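Local coordinates for protein isomerase prhC (Penicillium brasilianum, PDB 5X9J) that acts as an isomerase, working as a homodimer, in the biosynthesis of the fungal meroterpenoid paraherquonin, whose hexacyclic skeleton is highly congested, at residues His35-Ile40 / Val130-Thr135; Ala51-Thr54 / Leu58-Gln61. All coordinates share one frame; numbering follows the deposited sequence.

Contact 1 of 2, residues His35-Ile40 / Val130-Thr135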
ATOM      1  N   HIS B  35       0.186  17.130  -1.980  1.00 28.85           N
ATOM      2  CA  HIS B  35      -1.153  17.717  -2.098  1.00 27.90           C
ATOM      3  C   HIS B  35      -1.429  18.182  -3.521  1.00 27.13           C
ATOM      4  O   HIS B  35      -2.534  17.992  -4.044  1.00 28.11           O
ATOM      5  CB  HIS B  35      -1.302  18.878  -1.121  1.00 28.65           C
ATOM      6  CG  HIS B  35      -1.437  18.446   0.304  1.00 29.30           C
ATOM      7  ND1 HIS B  35      -2.543  17.765   0.772  1.00 29.51           N
ATOM      8  CD2 HIS B  35      -0.613  18.607   1.366  1.00 27.26           C
ATOM      9  CE1 HIS B  35      -2.393  17.527   2.064  1.00 29.87           C
ATOM     10  NE2 HIS B  35      -1.229  18.022   2.446  1.00 28.06           N
ATOM     11  N   LYS B  36      -0.425  18.777  -4.169  1.00 28.46           N
ATOM     12  CA  LYS B  36      -0.591  19.244  -5.541  1.00 26.81           C
ATOM     13  C   LYS B  36      -0.853  18.082  -6.487  1.00 28.45           C
ATOM     14  O   LYS B  36      -1.744  18.148  -7.346  1.00 26.86           O
ATOM     15  CB  LYS B  36       0.653  20.024  -5.972  1.00 29.82           C
ATOM     16  CG  LYS B  36       0.609  20.521  -7.412  1.00 30.62           C
ATOM     17  CD  LYS B  36       1.802  21.429  -7.691  1.00 33.29           C
ATOM     18  CE  LYS B  36       1.697  22.086  -9.069  1.00 37.19           C
ATOM     19  NZ  LYS B  36       2.953  22.821  -9.386  1.00 39.84           N
ATOM     20  N   PHE B  37      -0.055  17.016  -6.358  1.00 27.58           N
ATOM     21  CA  PHE B  37      -0.303  15.777  -7.091  1.00 25.83           C
ATOM     22  C   PHE B  37      -1.764  15.346  -6.982  1.00 26.38           C
ATOM     23  O   PHE B  37      -2.424  15.080  -7.992  1.00 27.57           O
ATOM     24  CB  PHE B  37       0.636  14.688  -6.548  1.00 25.88           C
ATOM     25  CG  PHE B  37       0.401  13.325  -7.134  1.00 30.58           C
ATOM     26  CD1 PHE B  37      -0.405  12.399  -6.476  1.00 28.74           C
ATOM     27  CD2 PHE B  37       1.008  12.957  -8.323  1.00 30.87           C
ATOM     28  CE1 PHE B  37      -0.618  11.131  -7.007  1.00 30.89           C
ATOM     29  CE2 PHE B  37       0.806  11.681  -8.864  1.00 34.17           C
ATOM     30  CZ  PHE B  37      -0.016  10.774  -8.204  1.00 30.25           C
ATOM     31  N   CYS B  38      -2.298  15.306  -5.759  1.00 26.12           N
ATOM     32  CA  CYS B  38      -3.679  14.861  -5.562  1.00 28.90           C
ATOM     33  C   CYS B  38      -4.690  15.842  -6.160  1.00 30.26           C
ATOM     34  O   CYS B  38      -5.645  15.426  -6.825  1.00 30.00           O
ATOM     35  CB  CYS B  38      -3.941  14.653  -4.072  1.00 28.37           C
ATOM     36  SG  CYS B  38      -3.005  13.220  -3.398  1.00 35.00           S
ATOM     37  N   SER B  39      -4.500  17.143  -5.932  1.00 29.66           N
ATOM     38  CA  SER B  39      -5.434  18.139  -6.464  1.00 29.98           C
ATOM     39  C   SER B  39      -5.448  18.133  -7.980  1.00 29.41           C
ATOM     40  O   SER B  39      -6.514  18.263  -8.601  1.00 30.19           O
ATOM     41  CB  SER B  39      -5.064  19.537  -5.967  1.00 30.62           C
ATOM     42  OG  SER B  39      -5.074  19.588  -4.558  1.00 39.82           O
ATOM     43  N   ILE B  40      -4.272  18.016  -8.595  1.00 27.07           N
ATOM     44  CA  ILE B  40      -4.199  17.969 -10.054  1.00 30.06           C
ATOM     45  C   ILE B  40      -4.992  16.785 -10.581  1.00 33.90           C
ATOM     46  O   ILE B  40      -5.771  16.908 -11.534  1.00 36.38           O
ATOM     47  CB  ILE B  40      -2.736  17.917 -10.527  1.00 33.83           C
ATOM     48  CG1 ILE B  40      -2.097  19.305 -10.437  1.00 33.24           C
ATOM     49  CG2 ILE B  40      -2.658  17.391 -11.955  1.00 34.66           C
ATOM     50  CD1 ILE B  40      -0.619  19.317 -10.800  1.00 31.56           C
ATOM     51  N   VAL B 130       0.536   6.092  -1.719  1.00 20.84           N
ATOM     52  CA  VAL B 130       1.275   6.636  -2.852  1.00 23.01           C
ATOM     53  C   VAL B 130       2.671   6.987  -2.367  1.00 24.70           C
ATOM     54  O   VAL B 130       2.824   7.599  -1.307  1.00 24.75           O
ATOM     55  CB  VAL B 130       0.584   7.873  -3.455  1.00 25.06           C
ATOM     56  CG1 VAL B 130       1.443   8.466  -4.592  1.00 24.45           C
ATOM     57  CG2 VAL B 130      -0.821   7.507  -3.982  1.00 25.15           C
ATOM     58  N   ILE B 131       3.687   6.602  -3.131  1.00 24.15           N
ATOM     59  CA  ILE B 131       5.038   7.098  -2.914  1.00 23.57           C
ATOM     60  C   ILE B 131       5.416   7.952  -4.113  1.00 24.88           C
ATOM     61  O   ILE B 131       5.275   7.513  -5.258  1.00 24.91           O
ATOM     62  CB  ILE B 131       6.047   5.955  -2.729  1.00 26.00           C
ATOM     63  CG1 ILE B 131       5.669   5.091  -1.522  1.00 26.61           C
ATOM     64  CG2 ILE B 131       7.473   6.532  -2.583  1.00 23.10           C
ATOM     65  CD1 ILE B 131       6.605   3.863  -1.331  1.00 30.86           C
ATOM     66  N   LEU B 132       5.912   9.155  -3.859  1.00 22.81           N
ATOM     67  CA  LEU B 132       6.427  10.009  -4.919  1.00 23.86           C
ATOM     68  C   LEU B 132       7.934  10.157  -4.780  1.00 24.42           C
ATOM     69  O   LEU B 132       8.448  10.364  -3.680  1.00 23.92           O
ATOM     70  CB  LEU B 132       5.784  11.396  -4.893  1.00 22.89           C
ATOM     71  CG  LEU B 132       4.259  11.437  -4.984  1.00 23.06           C
ATOM     72  CD1 LEU B 132       3.761  12.885  -4.856  1.00 24.78           C
ATOM     73  CD2 LEU B 132       3.774  10.820  -6.287  1.00 22.64           C
ATOM     74  N   GLN B 133       8.630  10.039  -5.903  1.00 25.40           N
ATOM     75  CA  GLN B 133      10.018  10.455  -6.013  1.00 26.61           C
ATOM     76  C   GLN B 133      10.004  11.820  -6.681  1.00 28.07           C
ATOM     77  O   GLN B 133       9.539  11.953  -7.814  1.00 30.37           O
ATOM     78  CB  GLN B 133      10.848   9.460  -6.831  1.00 26.38           C
ATOM     79  CG  GLN B 133      12.255   9.982  -7.169  1.00 29.21           C
ATOM     80  CD  GLN B 133      13.152  10.006  -5.954  1.00 31.29           C
ATOM     81  OE1 GLN B 133      13.502   8.958  -5.424  1.00 34.94           O
ATOM     82  NE2 GLN B 133      13.507  11.203  -5.484  1.00 31.96           N
ATOM     83  N   ALA B 134      10.467  12.830  -5.969  1.00 29.75           N
ATOM     84  CA  ALA B 134      10.492  14.175  -6.518  1.00 33.54           C
ATOM     85  C   ALA B 134      11.845  14.447  -7.154  1.00 33.84           C
ATOM     86  O   ALA B 134      12.839  13.781  -6.855  1.00 31.87           O
ATOM     87  CB  ALA B 134      10.219  15.204  -5.427  1.00 28.28           C
ATOM     88  N   THR B 135      11.873  15.437  -8.043  1.00 37.24           N
ATOM     89  CA  THR B 135      13.150  15.981  -8.479  1.00 38.96           C
ATOM     90  C   THR B 135      13.830  16.702  -7.323  1.00 40.85           C
ATOM     91  O   THR B 135      13.252  16.908  -6.250  1.00 38.43           O
ATOM     92  CB  THR B 135      12.974  16.954  -9.639  1.00 35.94           C
ATOM     93  OG1 THR B 135      11.962  17.911  -9.300  1.00 38.82           O
ATOM     94  CG2 THR B 135      12.592  16.221 -10.887  1.00 33.67           C
TER
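Phe37 reaches from its helix onto the two inward-facing residues of the strand, Leu132 and Val130, and Leu132 meets it from the first carbon outward. At the root, CB of Phe37 lies 4.0 Å from Leu132 CD1, and the same methyl is 4.1 Å from the ring atom CG. CG stands anti to the backbone N (chi1 175°), which carries the ring off the helix toward the strand. Further along, the second methyl of Leu132 takes over: CD2 sits above the middle of one ring face, 4.0 Å from the centroid of Phe37 and 11° from the ring normal, a well-centred CH-pi contact. It is equally close to CD2 and CE2 of Phe37. At the far corner of the ring, on the same side of its plane as Leu132 CD2, CE1 of Phe37 meets Val130 CG1 at 4.1 Å, an oblique apolar touch. No hydrogen bond joins the segments, and all three partners are buried. With an alanine here, Leu132 CD2 would probably lose the aromatic face it covers and Val130 CG1 the ring corner it touches, and a gap would open between helix and sheet. The arrangement packs helix 26-43 across strand 124-134. Ile144 of strand 141-148 touches both Phe37 and Leu132, while Phe92 and Phe111, from strands 90-94 and 108-119, also touch Val130.

Contact 2 of 2, residues Ala51-Thr54 / Leu58-Gln61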
ATOM      1  N   ALA B  51       2.305  17.915 -16.879  1.00 35.06           N
ATOM      2  CA  ALA B  51       3.226  18.997 -16.571  1.00 37.13           C
ATOM      3  C   ALA B  51       3.866  18.843 -15.197  1.00 35.80           C
ATOM      4  O   ALA B  51       4.910  19.451 -14.938  1.00 37.93           O
ATOM      5  CB  ALA B  51       2.501  20.340 -16.661  1.00 40.80           C
ATOM      6  N   LEU B  52       3.263  18.065 -14.302  1.00 35.66           N
ATOM      7  CA  LEU B  52       3.869  17.827 -12.999  1.00 33.94           C
ATOM      8  C   LEU B  52       4.959  16.754 -13.037  1.00 32.96           C
ATOM      9  O   LEU B  52       5.730  16.630 -12.080  1.00 32.14           O
ATOM     10  CB  LEU B  52       2.778  17.445 -11.993  1.00 32.65           C
ATOM     11  CG  LEU B  52       3.182  17.428 -10.518  1.00 33.14           C
ATOM     12  CD1 LEU B  52       3.609  18.823 -10.069  1.00 38.92           C
ATOM     13  CD2 LEU B  52       2.043  16.887  -9.660  1.00 34.84           C
ATOM     14  N   ARG B  53       5.054  15.989 -14.116  1.00 33.38           N
ATOM     15  CA  ARG B  53       5.978  14.869 -14.201  1.00 37.08           C
ATOM     16  C   ARG B  53       7.186  15.217 -15.057  1.00 36.59           C
ATOM     17  O   ARG B  53       7.081  15.962 -16.031  1.00 38.75           O
ATOM     18  CB  ARG B  53       5.281  13.649 -14.796  1.00 30.93           C
ATOM     19  CG  ARG B  53       4.067  13.254 -14.022  1.00 37.21           C
ATOM     20  CD  ARG B  53       3.339  12.133 -14.699  1.00 39.03           C
ATOM     21  NE  ARG B  53       2.099  11.864 -13.989  1.00 44.50           N
ATOM     22  CZ  ARG B  53       1.555  10.660 -13.871  1.00 47.54           C
ATOM     23  NH1 ARG B  53       2.172   9.596 -14.407  1.00 39.64           N
ATOM     24  NH2 ARG B  53       0.412  10.527 -13.198  1.00 43.31           N
ATOM     25  N   THR B  54       8.335  14.657 -14.691  1.00 37.05           N
ATOM     26  CA  THR B  54       9.460  14.654 -15.615  1.00 35.69           C
ATOM     27  C   THR B  54       9.098  13.853 -16.857  1.00 35.82           C
ATOM     28  O   THR B  54       8.164  13.043 -16.856  1.00 33.04           O
ATOM     29  CB  THR B  54      10.694  14.050 -14.958  1.00 36.83           C
ATOM     30  OG1 THR B  54      10.442  12.668 -14.668  1.00 37.49           O
ATOM     31  CG2 THR B  54      11.007  14.777 -13.670  1.00 34.92           C
ATOM     32  N   LEU B  58       7.951   7.342 -14.416  1.00 29.39           N
ATOM     33  CA  LEU B  58       7.279   6.056 -14.512  1.00 31.18           C
ATOM     34  C   LEU B  58       6.320   5.886 -13.342  1.00 29.68           C
ATOM     35  O   LEU B  58       6.631   6.284 -12.219  1.00 28.71           O
ATOM     36  CB  LEU B  58       8.294   4.905 -14.523  1.00 32.51           C
ATOM     37  CG  LEU B  58       9.194   4.831 -15.761  1.00 33.96           C
ATOM     38  CD1 LEU B  58      10.264   3.761 -15.583  1.00 37.35           C
ATOM     39  CD2 LEU B  58       8.346   4.552 -16.994  1.00 34.57           C
ATOM     40  N   THR B  59       5.165   5.276 -13.611  1.00 27.99           N
ATOM     41  CA  THR B  59       4.175   4.927 -12.598  1.00 31.58           C
ATOM     42  C   THR B  59       4.178   3.415 -12.397  1.00 28.34           C
ATOM     43  O   THR B  59       3.995   2.661 -13.357  1.00 30.12           O
ATOM     44  CB  THR B  59       2.773   5.394 -13.007  1.00 34.43           C
ATOM     45  OG1 THR B  59       2.776   6.807 -13.215  1.00 32.74           O
ATOM     46  CG2 THR B  59       1.750   5.051 -11.911  1.00 32.18           C
ATOM     47  N   TYR B  60       4.369   2.980 -11.160  1.00 27.83           N
ATOM     48  CA  TYR B  60       4.334   1.563 -10.805  1.00 30.99           C
ATOM     49  C   TYR B  60       3.094   1.275  -9.969  1.00 29.84           C
ATOM     50  O   TYR B  60       2.982   1.763  -8.841  1.00 30.48           O
ATOM     51  CB  TYR B  60       5.570   1.157 -10.004  1.00 29.06           C
ATOM     52  CG  TYR B  60       6.897   1.418 -10.667  1.00 36.20           C
ATOM     53  CD1 TYR B  60       7.463   2.681 -10.641  1.00 32.20           C
ATOM     54  CD2 TYR B  60       7.604   0.388 -11.288  1.00 35.56           C
ATOM     55  CE1 TYR B  60       8.690   2.928 -11.233  1.00 39.24           C
ATOM     56  CE2 TYR B  60       8.842   0.622 -11.881  1.00 37.34           C
ATOM     57  CZ  TYR B  60       9.372   1.901 -11.850  1.00 43.12           C
ATOM     58  OH  TYR B  60      10.592   2.169 -12.432  1.00 51.53           O
ATOM     59  N   GLN B  61       2.188   0.466 -10.497  1.00 27.44           N
ATOM     60  CA  GLN B  61       1.130  -0.098  -9.673  1.00 31.13           C
ATOM     61  C   GLN B  61       1.697  -1.323  -8.963  1.00 29.58           C
ATOM     62  O   GLN B  61       2.353  -2.156  -9.592  1.00 29.92           O
ATOM     63  CB  GLN B  61      -0.082  -0.473 -10.531  1.00 30.49           C
ATOM     64  CG  GLN B  61      -0.587   0.670 -11.409  1.00 40.76           C
ATOM     65  CD  GLN B  61      -1.229   1.781 -10.601  1.00 47.67           C
ATOM     66  OE1 GLN B  61      -0.946   2.967 -10.803  1.00 51.73           O
ATOM     67  NE2 GLN B  61      -2.104   1.403  -9.675  1.00 50.47           N
TER
HETATM   68  O   HOH W   1       0.213   7.694 -12.974  1.00 47.09           O
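Arg53 extends its side chain across that of Thr59, the two meeting at about a right angle, and lays its guanidinium beside the threonine hydroxyl. NH1 of Arg53 is 3.1 Å from Thr59 OG1, which approaches the flat group obliquely. A water gives the firmer connection. NH2 of Arg53 donates to it at 2.8 Å, and the water lies in the guanidinium plane at the edge of the group; the same water is hydrogen-bonded to Thr59 OG1 at 2.7 Å. The angle at the water between Arg53 NH2 and Thr59 OG1 is 104°, close to tetrahedral, so one small molecule turns the corner between these two atoms, themselves 4.4 Å apart. The buried guanidinium thus has the water at NH2, and the threonine oxygen close to NH1.

Reach and torsions make this possible. The backbones stay well separated, the nearest CA atoms, those of Arg53 and Leu58, being 8.9 Å apart, and the arginine spans the distance with a chain that runs extended from CG to NE. In Thr59, OG1 lies beside the backbone N and anti to the carbonyl carbon (chi1 -58°), which turns the hydroxyl to the arginine.

Thr76 of helix 73-86 and Ile144 of strand 141-148 each touch both side chains. Leu52 and Thr54 bond through their backbones to Val141, and Leu58 and Tyr60 to Ile144, so both segments line up on strand 141-148, with 57-61 parallel to it. A curved mixed sheet with helices packed against its concave side is consistent with the NTF2-like (SnoaL-type) alpha+beta cone, and the polar bridge ties the short 53-54 strand to strand 57-61 at the border of the sheet, beside helix 73-86.

In the fold
The two contacts have their centres about 9 Å apart and touch directly, with contact 2 nested along the chain inside the loop closed by contact 1. Leu52 is the main joint: its CD2 lies 3.7 Å from Phe37 CA and 3.8 Å from Ile40 CD1, which sets Leu52 of the 51-54 segment against helix 26-43. On the strand side, Thr135 CG2 meets Thr54 CG2 at 3.5 Å. Ile144 of strand 141-148 is common to both. One is wholly apolar, the other polar and water-bridged, yet both pack on the same sheet.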